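Local coordinates for protein endonuclease III (Geobacillus stearothermophilus, PDB 1ORN) that probably excises damaged pyrimidine bases from DNA as an iron-sulfur base-excision repair glycosylase, and is captured here as a trapped covalent intermediate on DNA, at residues 203-206 / 211-214; 8-13 / 152-157; 59-64 / 77-82; 32-37 / 66-71. All blocks are in the same frame, centred on the assembly; numbering follows the deposited sequence.

Contact 1: 203-206 / 211-214; sequences PLLH and GKKR. With SF4 (iron/sulfur cluster), chain F.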
# COMPACT_ATOMS: atom_id res chain seq x y z
N PRO C 203 21.20 0.60 -10.55
CA PRO C 203 21.18 0.33 -11.99
C PRO C 203 20.46 1.42 -12.79
O PRO C 203 20.50 1.42 -14.02
CB PRO C 203 20.44 -1.00 -12.09
CG PRO C 203 20.70 -1.64 -10.76
CD PRO C 203 20.53 -0.49 -9.82
N LEU C 204 19.80 2.34 -12.09
CA LEU C 204 19.07 3.41 -12.74
C LEU C 204 19.72 4.77 -12.53
O LEU C 204 19.21 5.80 -12.97
CB LEU C 204 17.63 3.45 -12.22
CG LEU C 204 16.79 2.19 -12.49
CD1 LEU C 204 15.44 2.34 -11.81
CD2 LEU C 204 16.63 1.98 -13.99
N LEU C 205 20.86 4.77 -11.85
CA LEU C 205 21.59 6.01 -11.58
C LEU C 205 21.84 6.78 -12.88
O LEU C 205 21.78 8.00 -12.90
CB LEU C 205 22.94 5.68 -10.92
CG LEU C 205 23.59 6.68 -9.95
CD1 LEU C 205 25.09 6.41 -9.91
CD2 LEU C 205 23.32 8.12 -10.36
N HIS C 206 22.10 6.05 -13.97
CA HIS C 206 22.39 6.66 -15.27
C HIS C 206 21.28 7.51 -15.88
O HIS C 206 21.49 8.18 -16.89
CB HIS C 206 22.79 5.59 -16.29
CG HIS C 206 21.65 4.74 -16.75
ND1 HIS C 206 21.18 3.66 -16.03
CD2 HIS C 206 20.88 4.81 -17.86
CE1 HIS C 206 20.17 3.11 -16.67
NE2 HIS C 206 19.96 3.79 -17.79
N GLY C 211 19.30 10.74 -8.15
CA GLY C 211 20.55 10.04 -7.90
C GLY C 211 21.78 10.86 -8.28
O GLY C 211 22.71 10.99 -7.48
N LYS C 212 21.78 11.41 -9.49
CA LYS C 212 22.91 12.22 -9.94
C LYS C 212 23.09 13.44 -9.04
O LYS C 212 24.22 13.88 -8.80
CB LYS C 212 22.70 12.67 -11.39
CG LYS C 212 22.55 11.52 -12.38
CD LYS C 212 22.39 12.04 -13.81
CE LYS C 212 21.98 10.92 -14.77
NZ LYS C 212 22.98 9.82 -14.84
N LYS C 213 21.98 13.97 -8.53
CA LYS C 213 22.01 15.13 -7.65
C LYS C 213 22.63 14.79 -6.30
O LYS C 213 23.30 15.62 -5.68
CB LYS C 213 20.58 15.67 -7.46
CG LYS C 213 20.47 16.97 -6.65
CD LYS C 213 20.62 16.74 -5.15
N ARG C 214 22.40 13.56 -5.84
CA ARG C 214 22.95 13.12 -4.56
C ARG C 214 24.42 12.72 -4.71
O ARG C 214 25.24 13.02 -3.84
CB ARG C 214 22.14 11.93 -4.02
CG ARG C 214 20.79 12.31 -3.43
CD ARG C 214 19.95 11.08 -3.12
NE ARG C 214 18.70 11.42 -2.44
CZ ARG C 214 18.62 11.80 -1.17
NH1 ARG C 214 19.72 11.87 -0.43
NH2 ARG C 214 17.44 12.10 -0.63
FE1 SF4 F . 18.51 4.80 -7.70
FE2 SF4 F . 16.69 6.01 -6.02
FE3 SF4 F . 19.26 6.75 -6.06
FE4 SF4 F . 17.64 7.27 -8.17
S1 SF4 F . 17.47 8.20 -6.08
S2 SF4 F . 19.75 6.64 -8.21
S3 SF4 F . 16.30 5.49 -8.08
S4 SF4 F . 18.53 4.78 -5.38
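Leu205 lays its CD2 branch over the start of the backbone of residues 211-214, with CD2 3.8 Å from Gly211 C and close to Lys212 N. The same methyl runs alongside the lysine stem, CD2 to Lys212 CG 4.0 Å. From there the lysine reaches back to the loop, and a bend about CD-CE (chi4 -60°) turns NZ onto the carbonyl of Leu205. The resulting hydrogen bond, Lys212 NZ to Leu205 O at 2.9 Å, arrives at 128° to the C=O bond and only 17° from the carbonyl plane. His206 O lies at a similar distance from Lys212 NZ, 3.0 Å, so the ammonium lies close to two successive carbonyl oxygens. The two segments lie on either side in sequence of Cys208, the last of the four cysteines of the family's [4Fe-4S] motif, Cys192, Cys199, Cys202 and Cys208 (C-X6-C-X2-C-X5-C). Residues 203-206 come straight after the third of these cysteines, and helix 209-215 begins after the fourth. Gly211 CA packs 3.5 Å from sulfide S2 of the cluster, and a side chain at that position would run into the sulfide. Leu205 CA approaches the same sulfide at 3.9 Å. Farther along the helix, Arg214 forms a salt bridge with Glu210 and packs on Pro197 and Cys199, two other residues of the cluster pocket.

Contact 2: 8-13 / 152-157; sequences QQIRYC and LGFCRW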
# COMPACT_ATOMS: atom_id res chain seq x y z
N GLN C 8 9.45 5.19 -22.84
CA GLN C 8 10.42 4.12 -23.04
C GLN C 8 11.36 3.99 -21.85
O GLN C 8 11.70 2.88 -21.44
CB GLN C 8 11.22 4.36 -24.32
CG GLN C 8 10.34 4.49 -25.57
CD GLN C 8 9.92 5.92 -25.86
OE1 GLN C 8 9.52 6.66 -24.96
NE2 GLN C 8 10.01 6.32 -27.12
N GLN C 9 11.79 5.12 -21.30
CA GLN C 9 12.70 5.11 -20.16
C GLN C 9 12.01 4.59 -18.90
O GLN C 9 12.60 3.82 -18.14
CB GLN C 9 13.23 6.51 -19.90
CG GLN C 9 14.25 7.00 -20.90
CD GLN C 9 14.77 8.37 -20.55
OE1 GLN C 9 14.00 9.33 -20.45
NE2 GLN C 9 16.07 8.48 -20.36
N ILE C 10 10.79 5.04 -18.67
CA ILE C 10 10.05 4.60 -17.50
C ILE C 10 9.87 3.08 -17.55
O ILE C 10 10.00 2.40 -16.53
CB ILE C 10 8.67 5.29 -17.42
CG1 ILE C 10 8.87 6.81 -17.28
CG2 ILE C 10 7.87 4.75 -16.23
CD1 ILE C 10 7.58 7.60 -17.23
N ARG C 11 9.58 2.55 -18.73
CA ARG C 11 9.40 1.11 -18.88
C ARG C 11 10.73 0.41 -18.61
O ARG C 11 10.76 -0.72 -18.13
CB ARG C 11 8.90 0.77 -20.28
CG ARG C 11 7.50 1.30 -20.58
CD ARG C 11 7.01 0.87 -21.96
N TYR C 12 11.83 1.10 -18.92
CA TYR C 12 13.17 0.56 -18.71
C TYR C 12 13.43 0.46 -17.21
O TYR C 12 14.00 -0.52 -16.73
CB TYR C 12 14.20 1.49 -19.34
CG TYR C 12 15.64 1.07 -19.13
CD1 TYR C 12 16.27 0.21 -20.02
CD2 TYR C 12 16.36 1.54 -18.04
CE1 TYR C 12 17.59 -0.18 -19.82
CE2 TYR C 12 17.67 1.16 -17.83
CZ TYR C 12 18.29 0.30 -18.72
OH TYR C 12 19.59 -0.08 -18.51
N CYS C 13 13.00 1.49 -16.48
CA CYS C 13 13.17 1.54 -15.03
C CYS C 13 12.39 0.42 -14.35
O CYS C 13 12.91 -0.24 -13.46
CB CYS C 13 12.67 2.89 -14.48
SG CYS C 13 13.75 4.28 -14.85
N LEU C 152 12.77 9.36 -9.67
CA LEU C 152 13.16 8.88 -11.00
C LEU C 152 12.69 9.78 -12.14
O LEU C 152 13.27 9.76 -13.23
CB LEU C 152 12.62 7.47 -11.20
CG LEU C 152 13.59 6.31 -11.46
CD1 LEU C 152 15.03 6.66 -11.08
CD2 LEU C 152 13.09 5.11 -10.66
N GLY C 153 11.65 10.57 -11.90
CA GLY C 153 11.16 11.44 -12.95
C GLY C 153 10.00 10.86 -13.73
O GLY C 153 9.76 11.24 -14.87
N PHE C 154 9.28 9.93 -13.12
CA PHE C 154 8.13 9.31 -13.76
C PHE C 154 7.05 10.39 -13.90
O PHE C 154 6.28 10.39 -14.86
CB PHE C 154 7.57 8.18 -12.88
CG PHE C 154 8.36 6.89 -12.95
CD1 PHE C 154 9.66 6.87 -13.44
CD2 PHE C 154 7.79 5.71 -12.48
CE1 PHE C 154 10.39 5.68 -13.46
CE2 PHE C 154 8.52 4.51 -12.50
CZ PHE C 154 9.82 4.50 -12.99
N CYS C 155 7.02 11.30 -12.93
CA CYS C 155 6.06 12.39 -12.90
C CYS C 155 6.73 13.60 -12.26
O CYS C 155 7.90 13.54 -11.90
CB CYS C 155 4.84 11.98 -12.07
SG CYS C 155 5.28 11.55 -10.37
N ARG C 156 5.99 14.69 -12.11
CA ARG C 156 6.54 15.91 -11.50
C ARG C 156 6.45 15.85 -9.98
O ARG C 156 5.54 15.22 -9.43
CB ARG C 156 5.81 17.15 -12.02
CG ARG C 156 5.98 17.41 -13.51
CD ARG C 156 5.34 18.74 -13.92
N TRP C 157 7.39 16.50 -9.30
CA TRP C 157 7.41 16.50 -7.84
C TRP C 157 6.14 17.02 -7.17
O TRP C 157 5.84 16.66 -6.03
CB TRP C 157 8.62 17.29 -7.31
CG TRP C 157 9.87 16.46 -7.24
CD1 TRP C 157 10.86 16.38 -8.18
CD2 TRP C 157 10.23 15.55 -6.20
NE1 TRP C 157 11.82 15.47 -7.78
CE2 TRP C 157 11.45 14.95 -6.57
CE3 TRP C 157 9.64 15.18 -4.98
CZ2 TRP C 157 12.10 14.00 -5.77
CZ3 TRP C 157 10.28 14.23 -4.18
CH2 TRP C 157 11.49 13.65 -4.58
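Ile10 sets its CG2 methyl squarely over one face of the Phe154 ring, 3.6 Å from the centroid and 4° off the ring normal, a textbook CH-pi contact. With chi1 at -62°, CG1 lies beside the backbone N and CG2 anti to it, which aims CG2 at the ring, while CD1 reaches past it toward the Phe154 backbone. Cys13, one helical turn on, meets the same ring at its edge: CB is 3.6 Å from Phe154 CZ. Its sulfur makes a sulfur-aromatic contact, SG 5.2 Å from the Phe154 centroid and close to the ring plane, and also touches Leu152, SG to CG 4.0 Å. All four residues are buried. Around them, Leu14 and Met17 of helix 7-20, Ser149 and Leu168 also pack on Phe154. Just before the ring, Gly153 follows helix 143-152 with a positive phi of 96°, a backbone turn at which a side chain would jam against the Leu152 carbonyl, and pairs with the backbone of Leu5. Leu152 also touches the cluster, so the N-terminal helix packs directly on its surroundings, as expected for the iron-sulfur domain of endonuclease III, which unites N- and C-terminal parts of the chain.

Contact 3: 59-64 / 77-82; sequences FEKYRT and EQDIRS. With nucleotides of chain A.
The Tyr62 ring takes Asp79 OD1 at its edge, in its plane, while its faces are covered by Lys61 CG, 3.6 Å above the plane near the rim, and on the opposite side by the stacked ring of Tyr68. Ring and carboxylate planes are turned 65° apart. The contact lies in the all-helical HhH-GPD fold and ties the C-terminal end of helix 48-61 to that of helix 73-79. One oxygen does nearly all the work, because Asp79 OD1 accepts two bonds. Tyr62 OH donates to Asp79 OD1 at 2.6 Å, nearly in line with the C-O bond. Lys61 NZ comes to Asp79 OD1 at 2.8 Å, through the syn lone pair, forming a salt bridge. The lysine gets there fully stretched, with CG anti to the backbone N (chi1 179°), and crosses the carboxylate at about a right angle. Its ammonium has a second acidic partner in Glu75, so it lies between two carboxylates and probably offsets their mutual repulsion. Were Asp79 an alanine, the hydroxyl of the buried Tyr62 would probably lose its acceptor and the Lys61 ammonium one of its two acidic partners. Just beyond, the chain turns to the DNA. The guanidinium of Arg81 presents one face to DT7 of chain A, its plane 3.9 Å from C5', and turns an edge toward the phosphate of DG8 of chain A. At the end of the segment, Ser82 OG donates to OP1 of DG8 of chain A at 3.0 Å.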
# COMPACT_ATOMS: atom_id res chain seq x y z
N PHE C 59 -5.87 -11.12 15.19
CA PHE C 59 -6.68 -12.01 14.38
C PHE C 59 -7.06 -13.31 15.08
O PHE C 59 -7.79 -14.13 14.52
CB PHE C 59 -5.98 -12.30 13.05
CG PHE C 59 -5.82 -11.09 12.16
CD1 PHE C 59 -6.57 -9.93 12.40
CD2 PHE C 59 -4.95 -11.11 11.07
CE1 PHE C 59 -6.44 -8.81 11.56
CE2 PHE C 59 -4.82 -10.01 10.23
CZ PHE C 59 -5.57 -8.85 10.47
N GLU C 60 -6.57 -13.50 16.29
CA GLU C 60 -6.93 -14.69 17.06
C GLU C 60 -8.09 -14.30 17.96
O GLU C 60 -8.98 -15.11 18.23
CB GLU C 60 -5.74 -15.18 17.90
CG GLU C 60 -4.63 -15.78 17.06
CD GLU C 60 -5.15 -16.79 16.05
OE1 GLU C 60 -5.75 -17.80 16.47
OE2 GLU C 60 -4.97 -16.56 14.83
N LYS C 61 -8.08 -13.05 18.41
CA LYS C 61 -9.13 -12.53 19.27
C LYS C 61 -10.38 -12.14 18.48
O LYS C 61 -11.51 -12.40 18.92
CB LYS C 61 -8.62 -11.32 20.04
CG LYS C 61 -9.66 -10.68 20.96
CD LYS C 61 -9.02 -9.65 21.87
CE LYS C 61 -10.03 -9.03 22.82
NZ LYS C 61 -9.37 -8.09 23.77
N TYR C 62 -10.17 -11.53 17.32
CA TYR C 62 -11.26 -11.09 16.46
C TYR C 62 -11.17 -11.83 15.13
O TYR C 62 -10.11 -11.88 14.51
CB TYR C 62 -11.16 -9.58 16.21
CG TYR C 62 -11.08 -8.72 17.46
CD1 TYR C 62 -12.24 -8.28 18.10
CD2 TYR C 62 -9.85 -8.34 17.98
CE1 TYR C 62 -12.17 -7.47 19.23
CE2 TYR C 62 -9.77 -7.53 19.11
CZ TYR C 62 -10.93 -7.09 19.73
OH TYR C 62 -10.84 -6.28 20.84
N ARG C 63 -12.28 -12.40 14.67
CA ARG C 63 -12.28 -13.14 13.40
C ARG C 63 -13.34 -12.68 12.42
O ARG C 63 -13.27 -12.97 11.22
CB ARG C 63 -12.51 -14.64 13.66
CG ARG C 63 -11.53 -15.29 14.61
CD ARG C 63 -11.67 -16.80 14.54
NE ARG C 63 -11.00 -17.48 15.65
CZ ARG C 63 -11.47 -17.53 16.89
NH1 ARG C 63 -10.79 -18.16 17.84
NH2 ARG C 63 -12.63 -16.94 17.19
N THR C 64 -14.34 -11.96 12.93
CA THR C 64 -15.43 -11.49 12.09
C THR C 64 -15.79 -10.06 12.47
O THR C 64 -15.40 -9.58 13.54
CB THR C 64 -16.68 -12.36 12.29
OG1 THR C 64 -17.23 -12.07 13.58
CG2 THR C 64 -16.31 -13.84 12.24
N GLU C 77 -9.00 -0.24 21.28
CA GLU C 77 -7.92 0.75 21.23
C GLU C 77 -6.64 0.16 21.81
O GLU C 77 -5.57 0.29 21.23
CB GLU C 77 -8.30 2.01 22.00
CG GLU C 77 -9.30 2.92 21.29
CD GLU C 77 -9.53 4.24 22.04
OE1 GLU C 77 -10.31 5.08 21.54
OE2 GLU C 77 -8.94 4.43 23.12
N GLN C 78 -6.76 -0.48 22.97
CA GLN C 78 -5.60 -1.07 23.62
C GLN C 78 -5.02 -2.23 22.81
O GLN C 78 -3.81 -2.39 22.73
CB GLN C 78 -5.96 -1.56 25.03
CG GLN C 78 -6.13 -0.44 26.03
CD GLN C 78 -4.95 0.52 26.03
OE1 GLN C 78 -3.80 0.11 26.20
NE2 GLN C 78 -5.23 1.80 25.83
N ASP C 79 -5.90 -3.02 22.20
CA ASP C 79 -5.47 -4.16 21.40
C ASP C 79 -4.61 -3.78 20.19
O ASP C 79 -3.80 -4.58 19.73
CB ASP C 79 -6.70 -4.96 20.94
CG ASP C 79 -7.29 -5.81 22.04
OD1 ASP C 79 -8.43 -6.29 21.89
OD2 ASP C 79 -6.59 -6.02 23.06
N ILE C 80 -4.79 -2.56 19.68
CA ILE C 80 -4.01 -2.09 18.53
C ILE C 80 -3.18 -0.86 18.86
O ILE C 80 -2.67 -0.18 17.97
CB ILE C 80 -4.93 -1.72 17.34
CG1 ILE C 80 -5.79 -0.50 17.69
CG2 ILE C 80 -5.80 -2.90 16.95
CD1 ILE C 80 -6.61 0.04 16.53
N ARG C 81 -3.02 -0.57 20.15
CA ARG C 81 -2.26 0.60 20.58
C ARG C 81 -0.87 0.74 19.97
O ARG C 81 -0.45 1.85 19.64
CB ARG C 81 -2.14 0.61 22.11
CG ARG C 81 -1.35 1.78 22.66
CD ARG C 81 -1.29 1.77 24.18
NE ARG C 81 -0.45 2.85 24.69
CZ ARG C 81 0.87 2.91 24.53
NH1 ARG C 81 1.51 1.94 23.88
NH2 ARG C 81 1.56 3.94 25.02
N SER C 82 -0.15 -0.37 19.82
CA SER C 82 1.21 -0.33 19.27
C SER C 82 1.32 0.09 17.81
O SER C 82 2.42 0.34 17.32
CB SER C 82 1.88 -1.70 19.46
OG SER C 82 2.13 -1.94 20.83
P DT A 7 1.34 7.55 21.36
OP1 DT A 7 0.13 7.66 22.22
OP2 DT A 7 2.45 8.52 21.53
O5' DT A 7 1.92 6.08 21.47
C5' DT A 7 1.12 4.96 21.08
C4' DT A 7 1.92 4.00 20.23
O4' DT A 7 2.22 4.57 18.93
C3' DT A 7 3.26 3.56 20.82
O3' DT A 7 3.38 2.14 20.71
C2' DT A 7 4.29 4.27 19.95
C1' DT A 7 3.58 4.35 18.61
N1 DT A 7 4.03 5.46 17.73
C2 DT A 7 4.42 5.15 16.43
O2 DT A 7 4.42 4.01 15.99
N3 DT A 7 4.80 6.23 15.68
C4 DT A 7 4.83 7.56 16.07
O4 DT A 7 5.19 8.42 15.27
C5 DT A 7 4.43 7.80 17.44
C7 DT A 7 4.46 9.21 17.96
C6 DT A 7 4.05 6.76 18.18
P DG A 8 4.62 1.38 21.39
OP1 DG A 8 4.16 0.03 21.77
OP2 DG A 8 5.23 2.27 22.41
O5' DG A 8 5.63 1.23 20.17
C5' DG A 8 5.24 0.51 19.01
C4' DG A 8 6.39 0.39 18.04
O4' DG A 8 6.53 1.60 17.25
C3' DG A 8 7.75 0.14 18.70
O3' DG A 8 8.43 -0.87 17.98
C2' DG A 8 8.45 1.48 18.57
C1' DG A 8 7.87 2.05 17.29
N9 DG A 8 7.85 3.51 17.21
C8 DG A 8 7.52 4.39 18.21
N7 DG A 8 7.57 5.64 17.83
C5 DG A 8 7.97 5.58 16.50
C6 DG A 8 8.19 6.62 15.56
O6 DG A 8 8.09 7.84 15.72
N1 DG A 8 8.58 6.12 14.32
C2 DG A 8 8.73 4.79 14.03
N2 DG A 8 9.10 4.50 12.77
N3 DG A 8 8.52 3.81 14.89
C4 DG A 8 8.14 4.27 16.10

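Contact 4: 32-37 / 66-71; sequences NPFELL and HDYIAV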
# COMPACT_ATOMS: atom_id res chain seq x y z
N ASN C 32 -7.48 -14.26 4.80
CA ASN C 32 -8.68 -14.02 4.01
C ASN C 32 -8.84 -12.51 3.75
O ASN C 32 -8.11 -11.70 4.33
CB ASN C 32 -9.91 -14.58 4.75
CG ASN C 32 -10.08 -14.00 6.12
OD1 ASN C 32 -10.28 -12.79 6.27
ND2 ASN C 32 -10.02 -14.85 7.14
N PRO C 33 -9.79 -12.12 2.88
CA PRO C 33 -10.04 -10.72 2.53
C PRO C 33 -10.36 -9.79 3.69
O PRO C 33 -9.97 -8.63 3.67
CB PRO C 33 -11.18 -10.81 1.52
CG PRO C 33 -10.94 -12.16 0.88
CD PRO C 33 -10.66 -13.01 2.08
N PHE C 34 -11.07 -10.30 4.69
CA PHE C 34 -11.43 -9.50 5.85
C PHE C 34 -10.18 -9.18 6.65
O PHE C 34 -9.98 -8.05 7.08
CB PHE C 34 -12.45 -10.23 6.73
CG PHE C 34 -12.86 -9.46 7.95
CD1 PHE C 34 -13.43 -8.19 7.82
CD2 PHE C 34 -12.66 -9.98 9.23
CE1 PHE C 34 -13.80 -7.46 8.95
CE2 PHE C 34 -13.03 -9.26 10.36
CZ PHE C 34 -13.60 -7.99 10.22
N GLU C 35 -9.34 -10.19 6.87
CA GLU C 35 -8.10 -9.95 7.60
C GLU C 35 -7.22 -9.00 6.80
O GLU C 35 -6.52 -8.17 7.38
CB GLU C 35 -7.34 -11.26 7.85
CG GLU C 35 -7.90 -12.09 8.99
CD GLU C 35 -7.06 -13.32 9.28
OE1 GLU C 35 -7.44 -14.10 10.18
OE2 GLU C 35 -6.02 -13.51 8.61
N LEU C 36 -7.24 -9.12 5.48
CA LEU C 36 -6.41 -8.22 4.67
C LEU C 36 -6.91 -6.79 4.85
O LEU C 36 -6.12 -5.88 5.06
CB LEU C 36 -6.47 -8.57 3.18
CG LEU C 36 -5.67 -7.63 2.27
CD1 LEU C 36 -4.20 -7.63 2.64
CD2 LEU C 36 -5.86 -8.03 0.81
N LEU C 37 -8.22 -6.60 4.75
CA LEU C 37 -8.79 -5.26 4.89
C LEU C 37 -8.38 -4.61 6.20
O LEU C 37 -7.94 -3.46 6.22
CB LEU C 37 -10.32 -5.31 4.80
CG LEU C 37 -11.05 -3.97 5.00
CD1 LEU C 37 -10.60 -2.97 3.94
CD2 LEU C 37 -12.55 -4.19 4.92
N HIS C 66 -18.45 -8.93 13.58
CA HIS C 66 -19.26 -8.91 14.80
C HIS C 66 -18.39 -8.89 16.05
O HIS C 66 -18.79 -8.38 17.09
CB HIS C 66 -20.19 -10.12 14.85
CG HIS C 66 -21.02 -10.28 13.62
ND1 HIS C 66 -20.49 -10.69 12.41
CD2 HIS C 66 -22.33 -10.04 13.39
CE1 HIS C 66 -21.44 -10.70 11.50
NE2 HIS C 66 -22.56 -10.31 12.06
N ASP C 67 -17.20 -9.47 15.95
CA ASP C 67 -16.30 -9.50 17.09
C ASP C 67 -15.77 -8.10 17.41
O ASP C 67 -15.64 -7.74 18.58
CB ASP C 67 -15.12 -10.44 16.83
CG ASP C 67 -15.56 -11.85 16.50
OD1 ASP C 67 -16.68 -12.25 16.90
OD2 ASP C 67 -14.78 -12.58 15.84
N TYR C 68 -15.46 -7.33 16.37
CA TYR C 68 -14.93 -5.97 16.56
C TYR C 68 -15.95 -4.99 17.15
O TYR C 68 -15.59 -4.12 17.94
CB TYR C 68 -14.41 -5.41 15.23
CG TYR C 68 -13.11 -6.03 14.76
CD1 TYR C 68 -11.89 -5.64 15.32
CD2 TYR C 68 -13.10 -7.00 13.77
CE1 TYR C 68 -10.69 -6.21 14.88
CE2 TYR C 68 -11.91 -7.58 13.33
CZ TYR C 68 -10.71 -7.18 13.88
OH TYR C 68 -9.54 -7.73 13.41
N ILE C 69 -17.22 -5.13 16.77
CA ILE C 69 -18.25 -4.23 17.27
C ILE C 69 -18.87 -4.71 18.58
O ILE C 69 -19.72 -4.02 19.15
CB ILE C 69 -19.40 -4.04 16.25
CG1 ILE C 69 -20.21 -5.34 16.11
CG2 ILE C 69 -18.82 -3.64 14.91
CD1 ILE C 69 -21.41 -5.21 15.19
N ALA C 70 -18.44 -5.87 19.07
CA ALA C 70 -18.98 -6.42 20.31
C ALA C 70 -18.21 -5.97 21.54
O ALA C 70 -18.67 -6.15 22.67
CB ALA C 70 -18.99 -7.95 20.24
N VAL C 71 -17.03 -5.40 21.34
CA VAL C 71 -16.22 -4.93 22.45
C VAL C 71 -16.28 -3.42 22.58
O VAL C 71 -16.62 -2.72 21.62
CB VAL C 71 -14.74 -5.36 22.29
CG1 VAL C 71 -14.64 -6.88 22.18
CG2 VAL C 71 -14.13 -4.68 21.07
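Phe34 and Tyr68 meet rim to rim, CZ of Phe34 lying 3.6 Å from CE2 of Tyr68, and this one aromatic pair carries the whole contact. The ring centroids are 5.8 Å apart with planes at 69°, and neither ring covers the other's face. Phe34 CE2 reaches the same Tyr68 CE2 atom at 3.6 Å, so two carbons of one rim straddle a corner of the other. Phe34 points out from helix 33-43 with CG anti to the backbone N (chi1 180°). This carries the ring out far enough to meet Tyr68, although the two CA atoms are 11.8 Å apart; the side chains pass each other in opposite directions. On the packed side, Tyr68 is buried against Ile93 and Cys97 of helix 86-103 and against Leu58 and Phe59, while Phe34 rests on Leu100. The other side is looser: Phe34 stays partly exposed, and His66 is exposed and directed away. Without the ring, as with an alanine at Phe34, a gap is likely to open beside the Tyr68 rim and Leu100, and the bridge between helices 33-43 and 65-69 to be lost. The helix bearing Phe34 is fixed at its start by Asn32, an N-cap whose OD1 accepts from Glu35 N at 2.8 Å, with an N-H...O angle of 165°. Since the rings touch through carbon alone, the join between these helices depends on shape and dispersion rather than on polar bonds between the two segments.

Overall arrangement
The four contacts form two pairs at opposite ends of the molecule. Contacts 1 and 2, centres 13 Å apart, both reach the iron-sulfur cluster, contact 1 through Leu205 and Gly211 and contact 2 through Leu152, and touch directly: Leu204 CD2 lies 3.6 Å from Cys13 CA. Contacts 3 and 4, centres 9 Å apart, interlock along the chain and share packing, with Phe59 CZ 3.3 Å from Glu35 O. The pairs lie about 39 to 44 Å apart between centres, yet contact 2 closes a chain loop that encloses both 3 and 4. DNA runs near both ends: contact 3 touches chain A, whereas the nearest atoms of contacts 1, 4 and 2 are about 7, 9 and 10 Å from nucleic acid.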